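PDB 4IYQ: divalent ion tolerance protein CutA1 from Ehrlichia chaffeensis, which belongs to the trimeric CutA family, whose members are linked to tolerance of divalent metal ions and may bind copper. Local coordinates for residues 37-40 / 41-45; 81-84 / 85-88. All coordinates share one frame; numbering follows the deposited sequence.

In the fold
Both contacts are local and lie in series along a ferredoxin-like subunit, in which two helices pack on one face of an antiparallel sheet. After strand 25-32 the chain enters helix 35-47, and contact 1 joins successive turns of that helix, one side against the sheet and another, through Tyr39 and Asn43, against a second subunit. The hairpin of strands 53-66 and 69-83 follows. Contact 2 then closes the beta turn from the end of strand 69-83 into helix 87-97, whose residues meet Ile41, Ile44 and Leu45. The contacts neither nest nor cross; the centres of contact 1 and contact 2 are about 16 Å apart, and the nearest atoms of contact 1 and contact 2 are about 8 Å apart.

Contact 1 (37-40 / 41-45); sequences DAYR and ISNIL
From Asp37 to Ile44 the backbone is alpha-helical: the N-H groups of Ile41 to Ile44 bond to the carbonyls of Asp37 to Arg40, four residues back, as from Asn43 N to Tyr39 O (2.7 Å, N-H...O angle 171°). This is the first helix of the ferredoxin-like CutA subunit. On its sheet side, Ser42 turns its hydroxyl back, OG beside its own backbone N (chi1 -65°), and donates to Ala38 O at 2.7 Å. Ser42 N reaches the same oxygen from the other face of the carbonyl plane, so two bonds from one residue grip it. Ala38 and Ser42 both touch Ile56 of strand 53-66. Ile41 bends CG1 back to within 3.4 Å of Asp37 O while packing on Thr32 and Ile97. At the subunit interface, the Tyr39 ring and Asn43 amide approach at a slant, their planes 36° apart, with Asn43 OD1 3.2 Å from Tyr39 CE2; the phenol OH bonds to Asn72 of the second subunit. Arg40, extended from CG to NE, runs alongside Ile44, and its NH1 bonds to Ile97 O at the end of helix 87-97. Ile44 CD1 sits over the centre of one face of the guanidinium, 3.7 Å from Arg40 CZ.

Contact 2 (81-84 / 85-88); sequences KTTN and DLVQ
Thr83 OG1 donates to Asp85 OD1 at 2.6 Å, entering on the syn lone pair, the side of the other carboxylate oxygen. Both side chains take the first torsion that sets the polar branch between the backbone N and carbonyl carbon (chi1 57° for Thr83, 55° for Asp85), and they lie side by side, bridging over Asn84. Within the same turn, Leu86 N bonds to Thr83 O at 3.0 Å; the N-H comes from above the carbonyl plane, and the C=O...N angle is 129°. A water continues the link forward, donating to Asn84 O at 3.0 Å and accepting from Gln88 N at 2.8 Å, so it carries a backbone connection into the first turn of the helix. The Asn84 amide stands nearly perpendicular to the Asp85 carboxylate. The Asn84 side chain comes within about 4 Å of a bound calcium ion.

Packing spreads outward from Leu86. Leu86 CD1 lies 3.5 Å from Thr82 OG1 and 3.6 Å from Thr83 OG1; the Leu86 side chain runs alongside Thr83 and slants across Thr82, whose hydroxyl is bonded to Leu50 O. Thr83 and Leu86 both meet Thr125 of helix 115-125, while Val87 packs on Ser26 of strand 25-32. The whole is a type I beta turn, Thr83 to Leu86, by which the ferredoxin-like fold passes from strand 69-83 into its second sheet-packed helix, 87-97.

Contact 1 (37-40 / 41-45)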
ATOM      1  N   ASP A  37      19.120   0.364   5.589  1.00 15.22           N
ATOM      2  CA  ASP A  37      18.363   1.146   6.560  1.00 23.24           C
ATOM      3  C   ASP A  37      17.015   0.494   6.882  1.00 24.77           C
ATOM      4  O   ASP A  37      16.604   0.450   8.049  1.00 12.29           O
ATOM      5  CB  ASP A  37      18.137   2.567   6.045  1.00 26.69           C
ATOM      6  CG  ASP A  37      19.404   3.408   6.067  1.00 31.26           C
ATOM      7  OD1 ASP A  37      20.037   3.530   7.140  1.00 34.98           O
ATOM      8  OD2 ASP A  37      19.765   3.951   5.002  1.00 29.75           O
ATOM      9  N   ALA A  38      16.334  -0.003   5.847  1.00 15.56           N
ATOM     10  CA  ALA A  38      15.024  -0.639   6.016  1.00 11.13           C
ATOM     11  C   ALA A  38      15.139  -1.949   6.792  1.00 16.48           C
ATOM     12  O   ALA A  38      14.319  -2.253   7.660  1.00 11.10           O
ATOM     13  CB  ALA A  38      14.373  -0.880   4.674  1.00 11.15           C
ATOM     14  N   TYR A  39      16.174  -2.719   6.489  1.00 19.70           N
ATOM     15  CA  TYR A  39      16.370  -3.980   7.180  1.00 19.91           C
ATOM     16  C   TYR A  39      16.645  -3.686   8.647  1.00 16.65           C
ATOM     17  O   TYR A  39      16.084  -4.323   9.539  1.00 19.07           O
ATOM     18  CB  TYR A  39      17.524  -4.783   6.568  1.00 11.50           C
ATOM     19  CG  TYR A  39      17.559  -6.213   7.020  1.00 11.33           C
ATOM     20  CD1 TYR A  39      16.757  -7.177   6.415  1.00 13.14           C
ATOM     21  CD2 TYR A  39      18.372  -6.607   8.075  1.00 11.77           C
ATOM     22  CE1 TYR A  39      16.780  -8.512   6.837  1.00 10.78           C
ATOM     23  CE2 TYR A  39      18.402  -7.930   8.509  1.00 11.71           C
ATOM     24  CZ  TYR A  39      17.606  -8.872   7.885  1.00 30.12           C
ATOM     25  OH  TYR A  39      17.638 -10.176   8.319  1.00 31.35           O
ATOM     26  N   ARG A  40      17.480  -2.683   8.885  1.00 11.92           N
ATOM     27  CA  ARG A  40      17.876  -2.328  10.234  1.00 16.00           C
ATOM     28  C   ARG A  40      16.662  -1.929  11.080  1.00 17.99           C
ATOM     29  O   ARG A  40      16.502  -2.379  12.211  1.00 11.79           O
ATOM     30  CB  ARG A  40      18.910  -1.201  10.194  1.00 13.27           C
ATOM     31  CG  ARG A  40      19.200  -0.568  11.547  1.00 13.80           C
ATOM     32  CD  ARG A  40      20.305   0.484  11.452  1.00 14.90           C
ATOM     33  NE  ARG A  40      20.536   1.106  12.752  1.00 15.49           N
ATOM     34  CZ  ARG A  40      19.894   2.173  13.211  1.00 32.44           C
ATOM     35  NH1 ARG A  40      18.970   2.789  12.470  1.00 15.05           N
ATOM     36  NH2 ARG A  40      20.193   2.629  14.421  1.00 16.19           N
ATOM     37  N   ILE A  41      15.808  -1.083  10.531  1.00 11.53           N
ATOM     38  CA  ILE A  41      14.612  -0.664  11.237  1.00 13.52           C
ATOM     39  C   ILE A  41      13.703  -1.865  11.521  1.00 14.05           C
ATOM     40  O   ILE A  41      13.186  -2.045  12.634  1.00 10.40           O
ATOM     41  CB  ILE A  41      13.868   0.402  10.428  1.00 11.03           C
ATOM     42  CG1 ILE A  41      14.641   1.714  10.499  1.00 18.27           C
ATOM     43  CG2 ILE A  41      12.480   0.592  10.961  1.00 23.77           C
ATOM     44  CD1 ILE A  41      14.133   2.769   9.566  1.00 19.14           C
ATOM     45  N   SER A  42      13.542  -2.692  10.496  1.00 10.10           N
ATOM     46  CA  SER A  42      12.740  -3.892  10.586  1.00  9.58           C
ATOM     47  C   SER A  42      13.259  -4.748  11.730  1.00 13.17           C
ATOM     48  O   SER A  42      12.515  -5.153  12.627  1.00  9.66           O
ATOM     49  CB  SER A  42      12.803  -4.650   9.266  1.00  9.37           C
ATOM     50  OG  SER A  42      12.209  -3.887   8.228  1.00 12.17           O
ATOM     51  N   ASN A  43      14.563  -4.990  11.687  1.00 10.31           N
ATOM     52  CA  ASN A  43      15.274  -5.707  12.725  1.00 10.73           C
ATOM     53  C   ASN A  43      15.080  -5.188  14.145  1.00 14.88           C
ATOM     54  O   ASN A  43      14.667  -5.942  15.020  1.00 14.78           O
ATOM     55  CB  ASN A  43      16.757  -5.700  12.391  1.00 21.75           C
ATOM     56  CG  ASN A  43      17.348  -7.060  12.443  1.00 28.80           C
ATOM     57  OD1 ASN A  43      17.234  -7.822  11.490  1.00 38.33           O
ATOM     58  ND2 ASN A  43      17.971  -7.395  13.562  1.00 30.31           N
ATOM     59  N   ILE A  44      15.381  -3.905  14.359  1.00 16.82           N
ATOM     60  CA  ILE A  44      15.267  -3.275  15.668  1.00 11.75           C
ATOM     61  C   ILE A  44      13.836  -3.362  16.216  1.00 15.50           C
ATOM     62  O   ILE A  44      13.635  -3.688  17.387  1.00 12.40           O
ATOM     63  CB  ILE A  44      15.748  -1.789  15.630  1.00 17.52           C
ATOM     64  CG1 ILE A  44      17.280  -1.733  15.493  1.00 16.77           C
ATOM     65  CG2 ILE A  44      15.335  -1.044  16.900  1.00 12.65           C
ATOM     66  CD1 ILE A  44      17.844  -0.374  15.036  1.00 13.67           C
ATOM     67  N   LEU A  45      12.847  -3.110  15.369  1.00 10.68           N
ATOM     68  CA  LEU A  45      11.461  -3.220  15.800  1.00 10.32           C
ATOM     69  C   LEU A  45      11.080  -4.660  16.153  1.00 17.01           C
ATOM     70  O   LEU A  45      10.359  -4.900  17.129  1.00 10.23           O
ATOM     71  CB  LEU A  45      10.523  -2.695  14.722  1.00 13.12           C
ATOM     72  CG  LEU A  45      10.624  -1.197  14.434  1.00 10.09           C
ATOM     73  CD1 LEU A  45       9.810  -0.871  13.170  1.00 10.08           C
ATOM     74  CD2 LEU A  45      10.186  -0.381  15.626  1.00 10.48           C
TER

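Contact 2 (81-84 / 85-88)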
ATOM      1  N   LYS A  81       3.761  -4.529  10.300  1.00  7.87           N
ATOM      2  CA  LYS A  81       2.506  -4.995  10.879  1.00  7.97           C
ATOM      3  C   LYS A  81       2.576  -5.186  12.385  1.00 12.48           C
ATOM      4  O   LYS A  81       3.456  -5.878  12.903  1.00 16.46           O
ATOM      5  CB  LYS A  81       2.068  -6.298  10.204  1.00  7.90           C
ATOM      6  CG  LYS A  81       2.287  -6.280   8.696  1.00 27.83           C
ATOM      7  CD  LYS A  81       1.434  -7.305   7.996  1.00 31.00           C
ATOM      8  CE  LYS A  81       2.016  -7.638   6.631  1.00 35.88           C
ATOM      9  NZ  LYS A  81       3.154  -8.603   6.754  1.00 33.29           N
ATOM     10  N   THR A  82       1.615  -4.598  13.088  1.00  8.48           N
ATOM     11  CA  THR A  82       1.564  -4.717  14.541  1.00 18.30           C
ATOM     12  C   THR A  82       0.118  -4.628  15.074  1.00  9.20           C
ATOM     13  O   THR A  82      -0.823  -4.617  14.303  1.00 12.21           O
ATOM     14  CB  THR A  82       2.458  -3.644  15.211  1.00  9.01           C
ATOM     15  OG1 THR A  82       2.516  -3.899  16.614  1.00 10.33           O
ATOM     16  CG2 THR A  82       1.928  -2.231  14.970  1.00  9.13           C
ATOM     17  N   THR A  83      -0.056  -4.588  16.390  1.00 19.50           N
ATOM     18  CA  THR A  83      -1.386  -4.386  16.956  1.00 18.42           C
ATOM     19  C   THR A  83      -1.578  -2.900  17.250  1.00 24.12           C
ATOM     20  O   THR A  83      -0.594  -2.163  17.443  1.00 23.60           O
ATOM     21  CB  THR A  83      -1.617  -5.214  18.254  1.00 21.97           C
ATOM     22  OG1 THR A  83      -0.617  -4.886  19.225  1.00 10.84           O
ATOM     23  CG2 THR A  83      -1.581  -6.721  17.975  1.00 19.34           C
ATOM     24  N   ASN A  84      -2.839  -2.468  17.302  1.00 10.74           N
ATOM     25  CA  ASN A  84      -3.160  -1.046  17.429  1.00 21.83           C
ATOM     26  C   ASN A  84      -2.655  -0.359  18.706  1.00 17.17           C
ATOM     27  O   ASN A  84      -2.445   0.844  18.722  1.00 11.67           O
ATOM     28  CB  ASN A  84      -4.678  -0.825  17.310  1.00 28.12           C
ATOM     29  CG  ASN A  84      -5.477  -1.693  18.258  1.00 38.63           C
ATOM     30  OD1 ASN A  84      -4.917  -2.359  19.126  1.00 42.76           O
ATOM     31  ND2 ASN A  84      -6.803  -1.664  18.116  1.00 41.68           N
ATOM     32  N   ASP A  85      -2.458  -1.104  19.775  1.00 11.79           N
ATOM     33  CA  ASP A  85      -1.983  -0.482  21.000  1.00 12.34           C
ATOM     34  C   ASP A  85      -0.481  -0.208  20.940  1.00 15.57           C
ATOM     35  O   ASP A  85       0.077   0.452  21.828  1.00 12.51           O
ATOM     36  CB  ASP A  85      -2.298  -1.356  22.202  1.00 12.90           C
ATOM     37  CG  ASP A  85      -1.743  -2.729  22.041  1.00 23.09           C
ATOM     38  OD1 ASP A  85      -1.749  -3.223  20.892  1.00 24.89           O
ATOM     39  OD2 ASP A  85      -1.263  -3.299  23.034  1.00 27.23           O
ATOM     40  N   LEU A  86       0.184  -0.721  19.909  1.00 14.62           N
ATOM     41  CA  LEU A  86       1.634  -0.552  19.820  1.00 16.22           C
ATOM     42  C   LEU A  86       2.040   0.499  18.777  1.00 15.51           C
ATOM     43  O   LEU A  86       3.221   0.813  18.633  1.00 13.67           O
ATOM     44  CB  LEU A  86       2.311  -1.897  19.505  1.00 12.67           C
ATOM     45  CG  LEU A  86       2.166  -3.024  20.547  1.00 14.02           C
ATOM     46  CD1 LEU A  86       2.797  -4.325  20.069  1.00 10.75           C
ATOM     47  CD2 LEU A  86       2.725  -2.607  21.900  1.00 11.78           C
ATOM     48  N   VAL A  87       1.058   1.048  18.070  1.00 10.85           N
ATOM     49  CA  VAL A  87       1.323   1.975  16.968  1.00 26.57           C
ATOM     50  C   VAL A  87       2.112   3.212  17.391  1.00 24.77           C
ATOM     51  O   VAL A  87       3.105   3.593  16.759  1.00 17.86           O
ATOM     52  CB  VAL A  87       0.003   2.435  16.313  1.00 23.04           C
ATOM     53  CG1 VAL A  87       0.225   3.649  15.402  1.00 24.30           C
ATOM     54  CG2 VAL A  87      -0.615   1.296  15.566  1.00 10.28           C
ATOM     55  N   GLN A  88       1.678   3.832  18.471  1.00 11.78           N
ATOM     56  CA  GLN A  88       2.369   5.011  18.932  1.00 13.76           C
ATOM     57  C   GLN A  88       3.814   4.648  19.386  1.00 21.58           C
ATOM     58  O   GLN A  88       4.774   5.341  19.038  1.00 16.00           O
ATOM     59  CB  GLN A  88       1.566   5.671  20.048  1.00 14.09           C
ATOM     60  CG  GLN A  88       1.806   7.150  20.107  1.00 25.41           C
ATOM     61  CD  GLN A  88       1.433   7.814  18.788  1.00 33.44           C
ATOM     62  OE1 GLN A  88       0.272   7.780  18.366  1.00 29.70           O
ATOM     63  NE2 GLN A  88       2.425   8.393  18.115  1.00 38.09           N
TER
HETATM   64  O   HOH W   1      -0.544   2.916  19.882  1.00 13.02           O